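Local coordinates for protein CELL division inhibitor (Pyrococcus furiosus, PDB 1G3Q) that binds ADP and magnesium in a P-loop pocket and probably hydrolyses ATP, as a MinD-type ATPase of the cell division apparatus, at residues T17-V25 with A44-V52; P98-K109 with L125-E135. One frame throughout, in Å; residues are numbered along the deposited sequence.

Contact 1: T17-V25 with A44-V52; sequences TTVTANLSV and ANLSLVLGV. With MG (magnesium ion), chain B; ADP (adenosine-5'-diphosphate), chain C.
Ala-21 turns its methyl group into helix 46-49 and its end, where CB meets Val-49 CG1 at 3.5 Å, tighter than usual van der Waals contact, and Leu-50 CD2 at 3.9 Å. On the preceding residue, Thr-20 CG2 lies 3.8 Å from Leu-46 CD1, the two side chains crossing at about a right angle. Leu-46 reaches this spot because its CG stands anti to the backbone N (chi1 -172°), which carries CD1 in among Thr-17, Thr-20 and Ala-21. No hydrogen bond joins the two segments, and this part is held by carbon contacts alone. Helix 46-49 ends in a Schellman motif with Gly-51 as its C-prime residue, just beyond Leu-50.

The other side, toward the nucleotide, is looser and wet. Thr-17 is split between the two: CG2 lies 3.9 Å from Leu-46 CA, while OG1 binds magnesium at 2.1 Å and is hydrogen-bonded to Asp-118, which fixes the rotation of the side chain. ADP O3B and four waters complete six ligands round the metal, and Asn-45 ND2 touches this shell by a hydrogen bond to one water. The amide of Thr-17 gives ADP O3B a nearly straight bond (165°), whereas Thr-18 grips O2A of ADP twice, through N and OG1. Phosphates held by backbone amides at a helix start, with a threonine hydroxyl on magnesium, are the signature of the Walker A P-loop.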
loop_
_atom_site.group_PDB
_atom_site.type_symbol
_atom_site.label_atom_id
_atom_site.label_comp_id
_atom_site.label_asym_id
_atom_site.label_seq_id
_atom_site.Cartn_x
_atom_site.Cartn_y
_atom_site.Cartn_z
ATOM N N THR A 17 -3.832 -0.662 -3.172
ATOM C CA THR A 17 -3.578 0.702 -3.615
ATOM C C THR A 17 -4.399 1.695 -2.804
ATOM O O THR A 17 -3.902 2.760 -2.426
ATOM C CB THR A 17 -3.879 0.855 -5.114
ATOM O OG1 THR A 17 -2.973 0.027 -5.844
ATOM C CG2 THR A 17 -3.680 2.305 -5.568
ATOM N N THR A 18 -5.648 1.329 -2.521
ATOM C CA THR A 18 -6.548 2.176 -1.742
ATOM C C THR A 18 -6.007 2.401 -0.327
ATOM O O THR A 18 -6.030 3.522 0.189
ATOM C CB THR A 18 -7.955 1.553 -1.650
ATOM O OG1 THR A 18 -8.517 1.436 -2.964
ATOM C CG2 THR A 18 -8.870 2.417 -0.795
ATOM N N VAL A 19 -5.526 1.334 0.303
ATOM C CA VAL A 19 -4.972 1.453 1.645
ATOM C C VAL A 19 -3.684 2.273 1.587
ATOM O O VAL A 19 -3.473 3.161 2.408
ATOM C CB VAL A 19 -4.687 0.061 2.258
ATOM C CG1 VAL A 19 -3.898 0.197 3.558
ATOM C CG2 VAL A 19 -6.002 -0.645 2.534
ATOM N N THR A 20 -2.828 1.987 0.608
ATOM C CA THR A 20 -1.576 2.728 0.474
ATOM C C THR A 20 -1.844 4.230 0.357
ATOM O O THR A 20 -1.263 5.033 1.088
ATOM C CB THR A 20 -0.780 2.295 -0.778
ATOM O OG1 THR A 20 -0.484 0.893 -0.708
ATOM C CG2 THR A 20 0.525 3.077 -0.864
ATOM N N ALA A 21 -2.718 4.601 -0.574
ATOM C CA ALA A 21 -3.058 6.003 -0.806
ATOM C C ALA A 21 -3.706 6.691 0.398
ATOM O O ALA A 21 -3.270 7.769 0.804
ATOM C CB ALA A 21 -3.971 6.122 -2.027
ATOM N N ASN A 22 -4.744 6.083 0.967
ATOM C CA ASN A 22 -5.413 6.693 2.114
ATOM C C ASN A 22 -4.533 6.763 3.361
ATOM O O ASN A 22 -4.537 7.771 4.068
ATOM C CB ASN A 22 -6.718 5.960 2.440
ATOM C CG ASN A 22 -7.842 6.318 1.478
ATOM O OD1 ASN A 22 -7.995 5.705 0.420
ATOM N ND2 ASN A 22 -8.622 7.329 1.835
ATOM N N LEU A 23 -3.780 5.700 3.631
ATOM C CA LEU A 23 -2.899 5.691 4.795
ATOM C C LEU A 23 -1.821 6.764 4.626
ATOM O O LEU A 23 -1.466 7.455 5.580
ATOM C CB LEU A 23 -2.254 4.309 4.970
ATOM C CG LEU A 23 -1.324 4.124 6.177
ATOM C CD1 LEU A 23 -2.060 4.490 7.467
ATOM C CD2 LEU A 23 -0.842 2.676 6.223
ATOM N N SER A 24 -1.305 6.906 3.407
ATOM C CA SER A 24 -0.284 7.915 3.132
ATOM C C SER A 24 -0.785 9.312 3.483
ATOM O O SER A 24 -0.103 10.076 4.177
ATOM C CB SER A 24 0.114 7.901 1.652
ATOM O OG SER A 24 0.835 6.733 1.314
ATOM N N VAL A 25 -1.974 9.647 2.989
ATOM C CA VAL A 25 -2.555 10.959 3.235
ATOM C C VAL A 25 -2.891 11.155 4.713
ATOM O O VAL A 25 -2.665 12.234 5.264
ATOM C CB VAL A 25 -3.825 11.177 2.373
ATOM C CG1 VAL A 25 -4.413 12.556 2.648
ATOM C CG2 VAL A 25 -3.473 11.058 0.886
ATOM N N ALA A 44 0.437 -0.230 -12.582
ATOM C CA ALA A 44 0.700 1.017 -11.875
ATOM C C ALA A 44 -0.561 1.868 -11.789
ATOM O O ALA A 44 -1.056 2.343 -12.807
ATOM C CB ALA A 44 1.807 1.787 -12.581
ATOM N N ASN A 45 -1.080 2.046 -10.575
ATOM C CA ASN A 45 -2.291 2.839 -10.348
ATOM C C ASN A 45 -2.105 3.887 -9.247
ATOM O O ASN A 45 -2.814 4.887 -9.215
ATOM C CB ASN A 45 -3.463 1.940 -9.924
ATOM C CG ASN A 45 -3.902 0.978 -11.010
ATOM O OD1 ASN A 45 -4.297 1.389 -12.101
ATOM N ND2 ASN A 45 -3.848 -0.316 -10.710
ATOM N N LEU A 46 -1.157 3.647 -8.346
ATOM C CA LEU A 46 -0.930 4.537 -7.207
ATOM C C LEU A 46 -0.821 6.031 -7.506
ATOM O O LEU A 46 -1.539 6.834 -6.914
ATOM C CB LEU A 46 0.303 4.085 -6.429
ATOM C CG LEU A 46 0.544 4.815 -5.107
ATOM C CD1 LEU A 46 -0.645 4.605 -4.170
ATOM C CD2 LEU A 46 1.826 4.290 -4.471
ATOM N N SER A 47 0.074 6.405 -8.412
ATOM C CA SER A 47 0.260 7.812 -8.759
ATOM C C SER A 47 -1.052 8.471 -9.193
ATOM O O SER A 47 -1.364 9.589 -8.781
ATOM C CB SER A 47 1.298 7.942 -9.875
ATOM O OG SER A 47 1.754 9.278 -10.004
ATOM N N LEU A 48 -1.823 7.768 -10.016
ATOM C CA LEU A 48 -3.095 8.291 -10.509
ATOM C C LEU A 48 -4.075 8.507 -9.351
ATOM O O LEU A 48 -4.776 9.520 -9.286
ATOM C CB LEU A 48 -3.696 7.312 -11.520
ATOM C CG LEU A 48 -4.385 7.910 -12.747
ATOM C CD1 LEU A 48 -5.434 8.917 -12.302
ATOM C CD2 LEU A 48 -3.350 8.587 -13.648
ATOM N N VAL A 49 -4.118 7.543 -8.441
ATOM C CA VAL A 49 -5.002 7.619 -7.284
ATOM C C VAL A 49 -4.601 8.775 -6.360
ATOM O O VAL A 49 -5.417 9.284 -5.591
ATOM C CB VAL A 49 -4.990 6.266 -6.531
ATOM C CG1 VAL A 49 -5.548 6.412 -5.136
ATOM C CG2 VAL A 49 -5.821 5.254 -7.320
ATOM N N LEU A 50 -3.347 9.204 -6.450
ATOM C CA LEU A 50 -2.877 10.319 -5.629
ATOM C C LEU A 50 -2.909 11.641 -6.399
ATOM O O LEU A 50 -2.436 12.668 -5.912
ATOM C CB LEU A 50 -1.468 10.042 -5.100
ATOM C CG LEU A 50 -1.407 9.001 -3.973
ATOM C CD1 LEU A 50 0.042 8.680 -3.630
ATOM C CD2 LEU A 50 -2.140 9.540 -2.749
ATOM N N GLY A 51 -3.457 11.613 -7.609
ATOM C CA GLY A 51 -3.564 12.838 -8.391
ATOM C C GLY A 51 -2.339 13.309 -9.155
ATOM O O GLY A 51 -2.315 14.436 -9.642
ATOM N N VAL A 52 -1.315 12.469 -9.251
ATOM C CA VAL A 52 -0.105 12.818 -9.992
ATOM C C VAL A 52 -0.208 12.014 -11.284
ATOM O O VAL A 52 0.202 10.857 -11.349
ATOM C CB VAL A 52 1.156 12.414 -9.212
ATOM C CG1 VAL A 52 2.401 12.781 -10.004
ATOM C CG2 VAL A 52 1.162 13.111 -7.860
HETATM MG MG MG B . -3.438 -1.846 -6.791
HETATM P PB ADP C . -5.844 -3.616 -5.308
HETATM O O1B ADP C . -5.851 -4.349 -6.557
HETATM O O2B ADP C . -5.768 -4.554 -4.177
HETATM O O3B ADP C . -4.687 -2.441 -5.146
HETATM P PA ADP C . -7.615 -1.413 -5.177
HETATM O O1A ADP C . -7.371 -0.750 -6.411
HETATM O O2A ADP C . -7.065 -0.731 -4.036
HETATM O O3A ADP C . -7.193 -2.870 -5.166
HETATM O "O5'" ADP C . -9.109 -1.454 -5.019
HETATM C "C5'" ADP C . -10.022 -2.075 -6.004
HETATM C "C4'" ADP C . -11.246 -1.260 -6.217
HETATM O "O4'" ADP C . -12.162 -1.363 -5.089
HETATM C "C3'" ADP C . -11.011 0.209 -6.368
HETATM O "O3'" ADP C . -11.766 0.725 -7.462
HETATM C "C2'" ADP C . -11.463 0.856 -5.094
HETATM O "O2'" ADP C . -11.995 2.173 -5.218
HETATM C "C1'" ADP C . -12.481 -0.051 -4.548
HETATM N N9 ADP C . -12.417 -0.222 -3.070
HETATM C C8 ADP C . -11.389 -0.636 -2.207
HETATM N N7 ADP C . -11.693 -0.667 -0.942
HETATM C C5 ADP C . -13.006 -0.253 -0.925
HETATM C C6 ADP C . -13.937 -0.062 0.135
HETATM N N6 ADP C . -13.568 -0.303 1.394
HETATM N N1 ADP C . -15.223 0.379 -0.184
HETATM C C2 ADP C . -15.576 0.620 -1.484
HETATM N N3 ADP C . -14.754 0.465 -2.550
HETATM C C4 ADP C . -13.479 0.026 -2.211
HETATM O O HOH W 1 -2.009 -1.207 -8.568
HETATM O O HOH W 2 -5.201 -0.856 -8.075
HETATM O O HOH W 3 -1.505 -2.875 -5.745
HETATM O O HOH W 4 -3.701 -3.900 -8.183
#

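Contact 2: P98-K109 with L125-E135; sequences PRKLPEVIKSLK and LDAMSAMLSGE
Lys-109 NZ donates to Glu-135 OE2 at 2.7 Å in a salt bridge, on the syn lone pair of the carboxylate. The lysine chain runs fully extended from a CG anti to the backbone N (chi1 -175°) and meets the glutamate at about a right angle. Glu-135 OE1 is taken by the backbone N of Ile-4, so both oxygens are held; an alanine here would probably leave the Lys-109 ammonium without its mate and that amide without its side-chain acceptor.

Further in, Ser-133 OG bonds back to Ser-129 O at 2.8 Å, in the carbonyl plane, and is thereby set against the Pro-102 ring, with CG and CD each 3.3 Å away. Ser-133 CB is pressed on Ile-105 CD1 at 3.4 Å. Ser-129 likewise returns its OG to Leu-125 O, from above the carbonyl plane, and its CB faces Pro-98 O. Nearer the middle, Leu-101 CD1 rests by Ala-130 CB; at the far end the Pro-98 ring crosses Leu-125, CG to CD2 3.9 Å. The axes of helices 101-106 and 125-131 approach to 9.2 Å at -30°. Both serine hydroxyls bond back to carbonyls of their own segment; the Lys-109 to Glu-135 pair gives the one hydrogen bond between the segments, and the rest is packing.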
loop_
_atom_site.group_PDB
_atom_site.type_symbol
_atom_site.label_atom_id
_atom_site.label_comp_id
_atom_site.label_asym_id
_atom_site.label_seq_id
_atom_site.Cartn_x
_atom_site.Cartn_y
_atom_site.Cartn_z
ATOM N N PRO A 98 12.664 -6.061 -11.528
ATOM C CA PRO A 98 12.052 -6.091 -10.194
ATOM C C PRO A 98 13.016 -6.474 -9.079
ATOM O O PRO A 98 12.810 -6.115 -7.920
ATOM C CB PRO A 98 10.925 -7.105 -10.357
ATOM C CG PRO A 98 11.486 -8.056 -11.366
ATOM C CD PRO A 98 12.103 -7.122 -12.383
ATOM N N ARG A 99 14.071 -7.198 -9.431
ATOM C CA ARG A 99 15.050 -7.639 -8.446
ATOM C C ARG A 99 15.800 -6.476 -7.797
ATOM O O ARG A 99 16.419 -6.639 -6.746
ATOM C CB ARG A 99 16.039 -8.608 -9.100
ATOM C CG ARG A 99 15.368 -9.855 -9.668
ATOM C CD ARG A 99 16.306 -10.617 -10.592
ATOM N NE ARG A 99 16.853 -9.753 -11.635
ATOM C CZ ARG A 99 17.812 -10.118 -12.477
ATOM N NH1 ARG A 99 18.323 -11.341 -12.404
ATOM N NH2 ARG A 99 18.288 -9.253 -13.363
ATOM N N LYS A 100 15.738 -5.300 -8.414
ATOM C CA LYS A 100 16.423 -4.130 -7.869
ATOM C C LYS A 100 15.536 -3.269 -6.972
ATOM O O LYS A 100 15.978 -2.240 -6.460
ATOM C CB LYS A 100 16.992 -3.275 -9.003
ATOM C CG LYS A 100 18.192 -3.914 -9.685
ATOM C CD LYS A 100 18.669 -3.110 -10.874
ATOM C CE LYS A 100 19.937 -3.727 -11.456
ATOM N NZ LYS A 100 20.367 -3.022 -12.693
ATOM N N LEU A 101 14.292 -3.694 -6.779
ATOM C CA LEU A 101 13.362 -2.948 -5.936
ATOM C C LEU A 101 13.872 -2.774 -4.502
ATOM O O LEU A 101 13.910 -1.657 -3.987
ATOM C CB LEU A 101 11.987 -3.627 -5.931
ATOM C CG LEU A 101 11.104 -3.321 -7.145
ATOM C CD1 LEU A 101 9.880 -4.229 -7.158
ATOM C CD2 LEU A 101 10.684 -1.852 -7.091
ATOM N N PRO A 102 14.277 -3.874 -3.841
ATOM C CA PRO A 102 14.772 -3.756 -2.465
ATOM C C PRO A 102 15.895 -2.737 -2.272
ATOM O O PRO A 102 15.833 -1.917 -1.361
ATOM C CB PRO A 102 15.205 -5.179 -2.138
ATOM C CG PRO A 102 14.187 -5.994 -2.884
ATOM C CD PRO A 102 14.144 -5.292 -4.225
ATOM N N GLU A 103 16.916 -2.779 -3.124
ATOM C CA GLU A 103 18.025 -1.840 -2.991
ATOM C C GLU A 103 17.594 -0.405 -3.286
ATOM O O GLU A 103 18.020 0.530 -2.607
ATOM C CB GLU A 103 19.191 -2.243 -3.906
ATOM C CG GLU A 103 18.893 -2.228 -5.399
ATOM C CD GLU A 103 20.000 -2.880 -6.222
ATOM O OE1 GLU A 103 20.305 -4.070 -5.984
ATOM O OE2 GLU A 103 20.564 -2.204 -7.108
ATOM N N VAL A 104 16.737 -0.230 -4.286
ATOM C CA VAL A 104 16.268 1.107 -4.641
ATOM C C VAL A 104 15.438 1.739 -3.528
ATOM O O VAL A 104 15.699 2.864 -3.111
ATOM C CB VAL A 104 15.415 1.084 -5.925
ATOM C CG1 VAL A 104 14.822 2.467 -6.175
ATOM C CG2 VAL A 104 16.271 0.663 -7.107
ATOM N N ILE A 105 14.437 1.014 -3.049
ATOM C CA ILE A 105 13.571 1.535 -2.001
ATOM C C ILE A 105 14.315 1.806 -0.696
ATOM O O ILE A 105 14.227 2.898 -0.136
ATOM C CB ILE A 105 12.399 0.569 -1.740
ATOM C CG1 ILE A 105 11.521 0.500 -2.992
ATOM C CG2 ILE A 105 11.592 1.030 -0.527
ATOM C CD1 ILE A 105 10.363 -0.480 -2.900
ATOM N N LYS A 106 15.065 0.820 -0.222
ATOM C CA LYS A 106 15.795 0.971 1.026
ATOM C C LYS A 106 16.788 2.133 1.037
ATOM O O LYS A 106 17.115 2.657 2.099
ATOM C CB LYS A 106 16.486 -0.350 1.376
ATOM C CG LYS A 106 15.479 -1.479 1.588
ATOM C CD LYS A 106 16.128 -2.772 2.065
ATOM C CE LYS A 106 15.063 -3.810 2.391
ATOM N NZ LYS A 106 15.627 -5.029 3.031
ATOM N N SER A 107 17.249 2.553 -0.137
ATOM C CA SER A 107 18.191 3.665 -0.218
ATOM C C SER A 107 17.517 4.999 0.118
ATOM O O SER A 107 18.188 6.015 0.283
ATOM C CB SER A 107 18.790 3.758 -1.623
ATOM O OG SER A 107 17.825 4.222 -2.556
ATOM N N LEU A 108 16.190 4.989 0.215
ATOM C CA LEU A 108 15.427 6.200 0.517
ATOM C C LEU A 108 14.994 6.253 1.980
ATOM O O LEU A 108 14.388 7.229 2.423
ATOM C CB LEU A 108 14.182 6.257 -0.370
ATOM C CG LEU A 108 14.416 6.348 -1.879
ATOM C CD1 LEU A 108 13.127 6.037 -2.621
ATOM C CD2 LEU A 108 14.932 7.737 -2.230
ATOM N N LYS A 109 15.314 5.196 2.718
ATOM C CA LYS A 109 14.943 5.071 4.120
ATOM C C LYS A 109 15.194 6.294 4.997
ATOM O O LYS A 109 14.365 6.631 5.842
ATOM C CB LYS A 109 15.657 3.862 4.732
ATOM C CG LYS A 109 15.252 3.564 6.165
ATOM C CD LYS A 109 15.995 2.356 6.716
ATOM C CE LYS A 109 15.534 2.031 8.129
ATOM N NZ LYS A 109 16.257 0.852 8.692
ATOM N N LEU A 125 7.483 -13.410 -8.855
ATOM C CA LEU A 125 8.631 -12.504 -8.819
ATOM C C LEU A 125 8.365 -11.040 -8.479
ATOM O O LEU A 125 8.925 -10.516 -7.514
ATOM C CB LEU A 125 9.411 -12.581 -10.138
ATOM C CG LEU A 125 10.727 -11.794 -10.171
ATOM C CD1 LEU A 125 11.646 -12.264 -9.046
ATOM C CD2 LEU A 125 11.395 -11.972 -11.526
ATOM N N ASP A 126 7.536 -10.368 -9.273
ATOM C CA ASP A 126 7.242 -8.961 -9.015
ATOM C C ASP A 126 6.703 -8.756 -7.602
ATOM O O ASP A 126 7.135 -7.848 -6.893
ATOM C CB ASP A 126 6.231 -8.425 -10.037
ATOM C CG ASP A 126 6.846 -8.198 -11.404
ATOM O OD1 ASP A 126 8.019 -8.580 -11.608
ATOM O OD2 ASP A 126 6.153 -7.637 -12.281
ATOM N N ALA A 127 5.763 -9.604 -7.197
ATOM C CA ALA A 127 5.163 -9.505 -5.869
ATOM C C ALA A 127 6.206 -9.657 -4.767
ATOM O O ALA A 127 6.258 -8.854 -3.835
ATOM C CB ALA A 127 4.074 -10.563 -5.704
ATOM N N MET A 128 7.038 -10.688 -4.878
ATOM C CA MET A 128 8.071 -10.938 -3.878
ATOM C C MET A 128 9.102 -9.816 -3.820
ATOM O O MET A 128 9.507 -9.394 -2.736
ATOM C CB MET A 128 8.777 -12.265 -4.162
ATOM C CG MET A 128 7.917 -13.500 -3.950
ATOM S SD MET A 128 7.319 -13.679 -2.252
ATOM C CE MET A 128 8.848 -13.690 -1.346
ATOM N N SER A 129 9.526 -9.337 -4.986
ATOM C CA SER A 129 10.517 -8.265 -5.057
ATOM C C SER A 129 10.029 -7.001 -4.357
ATOM O O SER A 129 10.798 -6.311 -3.692
ATOM C CB SER A 129 10.840 -7.940 -6.516
ATOM O OG SER A 129 11.345 -9.078 -7.187
ATOM N N ALA A 130 8.746 -6.702 -4.516
ATOM C CA ALA A 130 8.164 -5.517 -3.906
ATOM C C ALA A 130 8.006 -5.711 -2.402
ATOM O O ALA A 130 8.499 -4.906 -1.612
ATOM C CB ALA A 130 6.805 -5.210 -4.548
ATOM N N MET A 131 7.329 -6.784 -2.006
ATOM C CA MET A 131 7.108 -7.056 -0.590
ATOM C C MET A 131 8.412 -7.127 0.195
ATOM O O MET A 131 8.503 -6.594 1.302
ATOM C CB MET A 131 6.335 -8.366 -0.408
ATOM C CG MET A 131 4.958 -8.367 -1.052
ATOM S SD MET A 131 4.010 -9.842 -0.643
ATOM C CE MET A 131 4.870 -11.071 -1.655
ATOM N N LEU A 132 9.419 -7.779 -0.381
ATOM C CA LEU A 132 10.706 -7.923 0.286
ATOM C C LEU A 132 11.521 -6.638 0.340
ATOM O O LEU A 132 12.640 -6.629 0.867
ATOM C CB LEU A 132 11.529 -9.033 -0.373
ATOM C CG LEU A 132 10.983 -10.450 -0.160
ATOM C CD1 LEU A 132 11.853 -11.456 -0.901
ATOM C CD2 LEU A 132 10.953 -10.765 1.326
ATOM N N SER A 133 10.969 -5.559 -0.207
ATOM C CA SER A 133 11.647 -4.266 -0.180
ATOM C C SER A 133 11.316 -3.566 1.135
ATOM O O SER A 133 11.937 -2.561 1.485
ATOM C CB SER A 133 11.198 -3.385 -1.353
ATOM O OG SER A 133 11.679 -3.878 -2.592
ATOM N N GLY A 134 10.334 -4.100 1.853
ATOM C CA GLY A 134 9.934 -3.511 3.122
ATOM C C GLY A 134 10.517 -4.199 4.348
ATOM O O GLY A 134 11.091 -5.282 4.248
ATOM N N GLU A 135 10.368 -3.560 5.507
ATOM C CA GLU A 135 10.867 -4.091 6.777
ATOM C C GLU A 135 9.676 -4.576 7.593
ATOM O O GLU A 135 9.805 -5.447 8.454
ATOM C CB GLU A 135 11.574 -2.998 7.578
ATOM C CG GLU A 135 12.612 -2.210 6.817
ATOM C CD GLU A 135 13.026 -0.951 7.561
ATOM O OE1 GLU A 135 12.134 -0.140 7.918
ATOM O OE2 GLU A 135 14.239 -0.768 7.785
#

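In the fold
From the N terminus, strand 3-8 leads through the P-loop into helix 16-29; strand 34-38 follows, and contact 1 closes this loop when 44-52 returns to the helix, with Leu-50 and Ser-24 both resting on Ala-36. Contact 2 opens later: 98-109 leads into strand 114-118, then segment 125-135 comes back beside 98-109, closing the second loop round that strand, before strand 136-141. The two loops follow in series, neither nesting nor crossing, with centres about 18 Å apart and nearest atoms about 9 Å apart. Strand 114-118 is common ground: its Asp-118 meets Thr-17 and Leu-46 of contact 1, while Ile-117 packs against Ile-105 and Ser-133 of contact 2. Together they tie helices to the central, mostly parallel sheet.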